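Local coordinates for Lys-gingipain W83 (Porphyromonas gingivalis, PDB 3KM5), which cleaves proteins at lysyl bonds as a cysteine protease and carries adhesin domains that are haemolytic in vitro, one of which, K2, is this chain, at residues 15-18 with 22-25; 29-34 with 57-62; 51-56 with 67-72. All blocks are in the same frame, centred on the assembly; numbering follows the deposited sequence. Where two conformers were deposited one is given.

Contact 1 (15-18 with 22-25). With CA (calcium ion), chain C.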
# COMPACT_ATOMS: atom_id res chain seq x y z
N GLY A 15 5.12 8.76 -9.02
CA GLY A 15 6.49 8.27 -9.16
C GLY A 15 7.45 8.56 -8.02
O GLY A 15 8.61 8.15 -8.03
N GLU A 16 6.96 9.26 -7.01
CA GLU A 16 7.75 9.53 -5.81
C GLU A 16 7.23 8.79 -4.62
O GLU A 16 6.07 8.37 -4.61
CB GLU A 16 7.68 11.02 -5.46
CG GLU A 16 8.17 11.92 -6.56
CD GLU A 16 9.63 11.72 -6.95
OE1 GLU A 16 10.45 11.30 -6.11
OE2 GLU A 16 9.90 11.98 -8.12
N ALA A 17 8.09 8.61 -3.60
CA ALA A 17 7.66 8.09 -2.32
C ALA A 17 6.71 9.13 -1.76
O ALA A 17 6.86 10.33 -2.00
CB ALA A 17 8.85 7.86 -1.36
N PRO A 18 5.71 8.69 -1.00
CA PRO A 18 4.76 9.63 -0.47
C PRO A 18 5.38 10.66 0.46
O PRO A 18 6.27 10.35 1.25
CB PRO A 18 3.78 8.76 0.32
CG PRO A 18 4.04 7.44 -0.08
CD PRO A 18 5.44 7.33 -0.52
N THR A 22 8.11 7.35 5.20
CA THR A 22 9.38 6.81 4.75
C THR A 22 9.17 5.40 4.21
O THR A 22 8.12 4.82 4.44
CB THR A 22 10.44 6.83 5.86
OG1 THR A 22 9.95 6.17 7.02
CG2 THR A 22 10.84 8.29 6.25
N THR A 23 10.15 4.87 3.51
CA THR A 23 10.03 3.57 2.92
C THR A 23 11.32 2.79 3.13
O THR A 23 12.41 3.36 3.32
CB THR A 23 9.76 3.63 1.42
OG1 THR A 23 10.90 4.19 0.75
CG2 THR A 23 8.52 4.44 1.06
N ILE A 24 11.16 1.48 3.12
CA ILE A 24 12.27 0.52 3.10
C ILE A 24 12.07 -0.47 1.95
O ILE A 24 11.00 -1.11 1.81
CB ILE A 24 12.41 -0.27 4.42
CG1 ILE A 24 12.46 0.66 5.64
CG2 ILE A 24 13.69 -1.15 4.38
CD1 ILE A 24 12.42 -0.09 6.98
N ASP A 25 13.08 -0.57 1.09
CA ASP A 25 13.16 -1.63 0.08
C ASP A 25 13.92 -2.81 0.69
O ASP A 25 15.11 -2.95 0.40
CB ASP A 25 13.90 -1.08 -1.14
CG ASP A 25 14.22 -2.12 -2.18
OD1 ASP A 25 13.47 -3.12 -2.28
OD2 ASP A 25 15.23 -1.96 -2.88
CA CA C . 11.61 -4.09 -3.20
O HOH W 1 10.07 -5.42 -4.55
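A17 and T23 meet through two methyl groups, A17 CB and T23 CG2, which lie 4.2 Å apart. The contact belongs to the beta jelly roll of the K2 cleaved adhesin domain. Residues 15-18 lie in the loop after strand 5-7. Residues 22-25 form an outermost strand of the five-stranded antiparallel sheet. A17 and T23 each project their CB toward the other segment. The torsion of T23 decides which branch does the touching. With chi1 at 66°, OG1 sits between the backbone N and the carbonyl carbon. CG2 is then turned opposite the carbonyl carbon, and the methyl faces the loop. P18 brings its ring in beside A17, and its CD comes to 4.5 Å from T23 CG2. The methyl of T23 is thus met by two carbon atoms from neighbouring residues, both at loose van der Waals range. The fit is apolar and small. P18 is buried and also packs on F9, S12 and L69, while T23 also touches W33. T22 and I24 make backbone hydrogen bonds to I70 and Y68, which dock the strand on 66-70. At its far end the strand turns from packing to metal binding. D25 has CG anti to the backbone N (chi1 172°), and this carries the carboxylate to the calcium ion. There OD2 of D25 takes a hydrogen bond from G30 N, and D25 OD1 binds the calcium ion at 2.3 Å.

Contact 2 (29-34 with 57-62). With CA (calcium ion), chain C; NO3 (nitrate ion), chain F.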
# COMPACT_ATOMS: atom_id res chain seq x y z
N ASP A 29 15.60 -4.94 -4.30
CA ASP A 29 15.48 -4.92 -5.76
C ASP A 29 15.27 -3.52 -6.40
O ASP A 29 15.00 -3.40 -7.58
CB ASP A 29 14.36 -5.85 -6.27
CG ASP A 29 12.97 -5.37 -5.93
OD1 ASP A 29 12.85 -4.31 -5.25
OD2 ASP A 29 12.00 -6.04 -6.32
N GLY A 30 15.37 -2.44 -5.62
CA GLY A 30 15.23 -1.09 -6.20
C GLY A 30 13.81 -0.73 -6.61
O GLY A 30 13.59 0.22 -7.33
N GLN A 31 12.84 -1.47 -6.09
CA GLN A 31 11.41 -1.25 -6.35
C GLN A 31 10.66 -1.27 -5.02
O GLN A 31 10.88 -2.17 -4.18
CB GLN A 31 10.86 -2.32 -7.30
CG GLN A 31 11.64 -2.30 -8.66
CD GLN A 31 11.18 -3.25 -9.72
OE1 GLN A 31 11.95 -4.08 -10.20
NE2 GLN A 31 9.93 -3.13 -10.10
N GLY A 32 9.81 -0.26 -4.78
CA GLY A 32 9.17 -0.17 -3.50
C GLY A 32 7.87 0.59 -3.63
O GLY A 32 7.25 0.60 -4.70
N TRP A 33 7.44 1.17 -2.51
CA TRP A 33 6.19 1.93 -2.47
C TRP A 33 6.33 3.28 -3.17
O TRP A 33 7.25 4.05 -2.88
CB TRP A 33 5.78 2.17 -1.03
CG TRP A 33 5.29 0.96 -0.29
CD1 TRP A 33 6.02 0.19 0.55
CD2 TRP A 33 3.96 0.41 -0.29
NE1 TRP A 33 5.25 -0.79 1.09
CE2 TRP A 33 3.98 -0.71 0.57
CE3 TRP A 33 2.79 0.72 -0.96
CZ2 TRP A 33 2.82 -1.45 0.85
CZ3 TRP A 33 1.65 -0.04 -0.72
CH2 TRP A 33 1.69 -1.13 0.16
N LEU A 34 5.40 3.57 -4.09
CA LEU A 34 5.39 4.82 -4.85
C LEU A 34 3.97 5.36 -4.91
O LEU A 34 3.02 4.59 -5.07
CB LEU A 34 5.84 4.61 -6.30
CG LEU A 34 7.30 4.22 -6.59
CD1 LEU A 34 7.41 3.98 -8.09
CD2 LEU A 34 8.26 5.31 -6.17
N SER A 57 4.16 -6.72 -7.14
CA SER A 57 4.83 -8.03 -7.23
C SER A 57 4.99 -8.45 -8.69
O SER A 57 5.58 -9.51 -8.94
CB SER A 57 4.10 -9.09 -6.44
OG SER A 57 2.82 -9.36 -6.96
N TRP A 58 4.45 -7.66 -9.63
CA TRP A 58 4.76 -7.75 -11.08
C TRP A 58 4.69 -6.34 -11.62
O TRP A 58 3.65 -5.68 -11.49
CB TRP A 58 3.78 -8.63 -11.86
CG TRP A 58 4.19 -8.79 -13.32
CD1 TRP A 58 5.01 -9.77 -13.84
CD2 TRP A 58 3.88 -7.91 -14.40
NE1 TRP A 58 5.18 -9.56 -15.19
CE2 TRP A 58 4.51 -8.43 -15.56
CE3 TRP A 58 3.11 -6.74 -14.52
CZ2 TRP A 58 4.40 -7.82 -16.82
CZ3 TRP A 58 3.00 -6.14 -15.76
CH2 TRP A 58 3.64 -6.67 -16.89
N ASN A 59 5.74 -5.90 -12.31
CA ASN A 59 5.74 -4.58 -12.94
C ASN A 59 6.70 -4.63 -14.13
O ASN A 59 7.86 -4.25 -14.02
CB ASN A 59 6.15 -3.49 -11.93
CG ASN A 59 6.16 -2.09 -12.53
OD1 ASN A 59 5.52 -1.83 -13.54
ND2 ASN A 59 6.86 -1.19 -11.88
N GLY A 60 6.21 -5.15 -15.25
CA GLY A 60 7.05 -5.42 -16.41
C GLY A 60 7.86 -6.70 -16.27
O GLY A 60 8.35 -7.24 -17.26
N MET A 61 7.99 -7.16 -15.02
CA MET A 61 8.68 -8.40 -14.69
C MET A 61 8.22 -8.84 -13.30
O MET A 61 7.68 -8.06 -12.53
CB MET A 61 10.21 -8.24 -14.74
CG MET A 61 10.85 -7.36 -13.65
SD MET A 61 12.65 -7.59 -13.57
CE MET A 61 13.12 -6.71 -12.08
N ALA A 62 8.39 -10.13 -13.01
CA ALA A 62 8.02 -10.72 -11.72
C ALA A 62 8.96 -10.23 -10.62
O ALA A 62 10.16 -10.11 -10.86
CB ALA A 62 8.07 -12.23 -11.81
CA CA C . 11.61 -4.09 -3.20
N NO3 F . 10.31 2.15 -6.95
O1 NO3 F . 10.52 2.43 -5.60
O2 NO3 F . 9.33 1.26 -7.34
O3 NO3 F . 11.08 2.78 -7.96
O HOH W 1 10.07 -5.42 -4.55
O HOH W 2 7.83 -1.50 -9.06
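Q31 faces N59 and M61 across this surface contact, and the touching groups are mostly polar. The amide planes of Q31 and N59 are 63° apart. Their nitrogens, Q31 NE2 and N59 ND2, stand 4.0 Å from each other and do not bond directly. Water 2 joins them, accepting from Q31 NE2 at 2.9 Å and from N59 ND2 at 3.0 Å. N59 OD1 is engaged by L129 N, which helps to fix which way this amide faces. The Q31 chain runs straight past CG (chi2 -177°), which carries its amide out to the 57-62 loop. A second approach is doubtful, because M61 has two conformers. In one of them the methyl M61 CE lies 3.4 Å from the amide oxygen Q31 OE1, a van der Waals contact of a carbon with a polar atom.

Metal binding holds the 29-34 side. D29 OD1 binds the calcium ion at 2.4 Å, and the backbone Q31 O binds it at 2.3 Å. Water 1 is a further ligand and donates to D29 OD2. The same D29 OD1 accepts from Q31 N at 3.0 Å, forming an Asx turn; the N-H comes from above the carboxylate plane. With D25 and D27, the spacing matches the DxDxDG calcium loop known from EF-hands, here without helices.

A nitrate, probably from the crystallisation liquor, takes a hydrogen bond from G32 N to its O2 (3.0 Å, 161°). A second bond from G32 N, to O1, is weak. L34 packs against this ion.

Residues 29-33 end the loop from strand 22-25 to strand 34-37, where L34 begins. Residues 57-62 lie between strands 51-56 and 66-70. W33 turns inward onto strands 51-56, 155-161 and 168-177.

Contact 3 (51-56 with 67-72). With CA (calcium ion), chain D; CA (calcium ion), chain C.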
# COMPACT_ATOMS: atom_id res chain seq x y z
N ASN A 51 -4.93 10.24 -6.44
CA ASN A 51 -3.69 9.56 -6.01
C ASN A 51 -3.87 8.38 -5.06
O ASN A 51 -4.72 8.36 -4.18
CB ASN A 51 -2.76 10.57 -5.34
CG ASN A 51 -2.18 11.61 -6.34
OD1 ASN A 51 -2.52 11.60 -7.51
ND2 ASN A 51 -1.30 12.45 -5.88
N VAL A 52 -3.00 7.40 -5.24
CA VAL A 52 -2.87 6.27 -4.29
C VAL A 52 -1.40 6.06 -3.96
O VAL A 52 -0.55 6.72 -4.53
CB VAL A 52 -3.43 4.97 -4.92
CG1 VAL A 52 -4.90 5.21 -5.38
CG2 VAL A 52 -2.53 4.54 -6.08
N VAL A 53 -1.10 5.10 -3.08
CA VAL A 53 0.27 4.57 -2.98
C VAL A 53 0.24 3.09 -3.45
O VAL A 53 -0.79 2.41 -3.31
CB VAL A 53 0.84 4.75 -1.56
CG1 VAL A 53 0.20 3.76 -0.56
CG2 VAL A 53 2.39 4.69 -1.55
N SER A 54 1.36 2.60 -4.00
CA SER A 54 1.36 1.31 -4.71
C SER A 54 2.65 0.58 -4.40
O SER A 54 3.68 1.19 -4.18
CB SER A 54 1.30 1.55 -6.22
OG SER A 54 2.51 2.15 -6.69
N SER A 55 2.56 -0.75 -4.44
CA SER A 55 3.71 -1.63 -4.42
C SER A 55 3.39 -2.86 -5.31
O SER A 55 2.29 -3.38 -5.31
CB SER A 55 4.03 -2.05 -2.98
OG SER A 55 5.14 -2.97 -2.95
N PHE A 56 4.36 -3.24 -6.11
CA PHE A 56 4.16 -4.27 -7.14
C PHE A 56 4.84 -5.62 -6.81
O PHE A 56 5.97 -5.68 -6.30
CB PHE A 56 4.67 -3.74 -8.49
CG PHE A 56 3.83 -2.63 -9.02
CD1 PHE A 56 2.83 -2.88 -9.93
CD2 PHE A 56 3.98 -1.34 -8.56
CE1 PHE A 56 2.05 -1.87 -10.41
CE2 PHE A 56 3.21 -0.31 -9.03
CZ PHE A 56 2.21 -0.57 -9.95
N ASN A 67 8.63 -4.74 0.99
CA ASN A 67 8.62 -3.30 0.93
C ASN A 67 7.83 -2.72 2.09
O ASN A 67 6.66 -3.09 2.30
CB ASN A 67 7.97 -2.80 -0.38
CG ASN A 67 8.63 -3.33 -1.63
OD1 ASN A 67 9.83 -3.58 -1.64
ND2 ASN A 67 7.86 -3.40 -2.71
N TYR A 68 8.45 -1.83 2.87
CA TYR A 68 7.78 -1.15 3.99
C TYR A 68 7.42 0.29 3.66
O TYR A 68 8.24 1.05 3.17
CB TYR A 68 8.70 -1.14 5.23
CG TYR A 68 9.05 -2.46 5.88
CD1 TYR A 68 8.62 -2.76 7.18
CD2 TYR A 68 9.89 -3.33 5.27
CE1 TYR A 68 8.98 -3.92 7.82
CE2 TYR A 68 10.26 -4.52 5.90
CZ TYR A 68 9.81 -4.79 7.16
OH TYR A 68 10.22 -5.98 7.76
N LEU A 69 6.22 0.63 4.03
CA LEU A 69 5.71 2.00 3.97
C LEU A 69 5.42 2.42 5.42
O LEU A 69 4.55 1.83 6.06
CB LEU A 69 4.44 2.05 3.13
CG LEU A 69 3.69 3.39 3.10
CD1 LEU A 69 4.51 4.40 2.39
CD2 LEU A 69 2.40 3.21 2.39
N ILE A 70 6.14 3.42 5.91
CA ILE A 70 6.16 3.78 7.33
C ILE A 70 5.65 5.20 7.59
O ILE A 70 6.11 6.18 6.99
CB ILE A 70 7.60 3.63 7.90
CG1 ILE A 70 8.11 2.22 7.66
CG2 ILE A 70 7.68 3.95 9.40
CD1 ILE A 70 9.62 1.99 7.95
N SER A 71 4.67 5.30 8.48
CA SER A 71 4.04 6.58 8.79
C SER A 71 5.00 7.50 9.53
O SER A 71 6.05 7.12 10.01
CB SER A 71 2.81 6.38 9.67
OG SER A 71 3.16 5.94 10.99
N LYS A 72 4.57 8.76 9.64
CA LYS A 72 5.12 9.71 10.59
C LYS A 72 4.77 9.24 12.00
O LYS A 72 3.97 8.30 12.20
CB LYS A 72 4.53 11.11 10.31
CG LYS A 72 3.06 11.25 10.64
CD LYS A 72 2.53 12.64 10.21
CE LYS A 72 1.06 12.83 10.51
NZ LYS A 72 0.57 14.20 10.14
CA CA D . -6.33 9.39 -2.79
CA CA C . 11.61 -4.09 -3.20
O HOH W 3 8.01 -4.04 -5.54
O HOH W 1 10.07 -5.42 -4.55
O HOH W 4 -7.98 10.10 -1.26
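V53 and L69 reach toward each other, tip to tip, with V53 CG1 3.7 Å from L69 CD2. Strand 51-56 belongs to one sheet of the jelly roll and strand 66-70 to the other, so this pair meets in the interior between the two sheets. L69 has CG anti to the backbone N (chi1 173°), and its CD2 is the branch that reaches V53. F9 and P18 also lie on V53, while W21 and W33 lie on L69.

S55, two residues after V53, and N67, two before L69, make a polar pair. N67 ND2 donates to S55 OG at 2.8 Å with an N-H...O angle of 165°. The hydroxyl oxygen is only 3° out of the N67 amide plane, a nearly ideal approach. S55 OG is also hydrogen-bonded to H160 ND1. N67 ND2 donates a second time, to water 3 at 2.9 Å, and that water gives a hydrogen bond to F56 O.

The other end of the amide, N67 OD1, binds a calcium ion at 2.4 Å. At the far end of the first strand, N51 O binds the second calcium ion.

Metal on the oxygen and two acceptors at the nitrogen together set the rotation of the N67 amide. The calcium ion probably polarises this group, making ND2 a somewhat stronger donor to S55.

All three contacts reach the same calcium ion. Contact 1 supplies D25, contact 2 supplies D29 and Q31, and contact 3 supplies N67; D27 and water 1 complete the shell. G15 O packs 3.4 Å from L34 CD2, a further tie between contacts 1 and 2. W33 NE1 lies 3.0 Å from N67 O, joining contacts 2 and 3. Contacts 1 and 3 are the closest pair, with centres about 6 Å apart, and P18 CG packs 3.5 Å from V53 CG2. Contact 2 is about 12 Å from each, centre to centre. Contact 3 alone supplies a ligand, N51 O, to the second calcium ion.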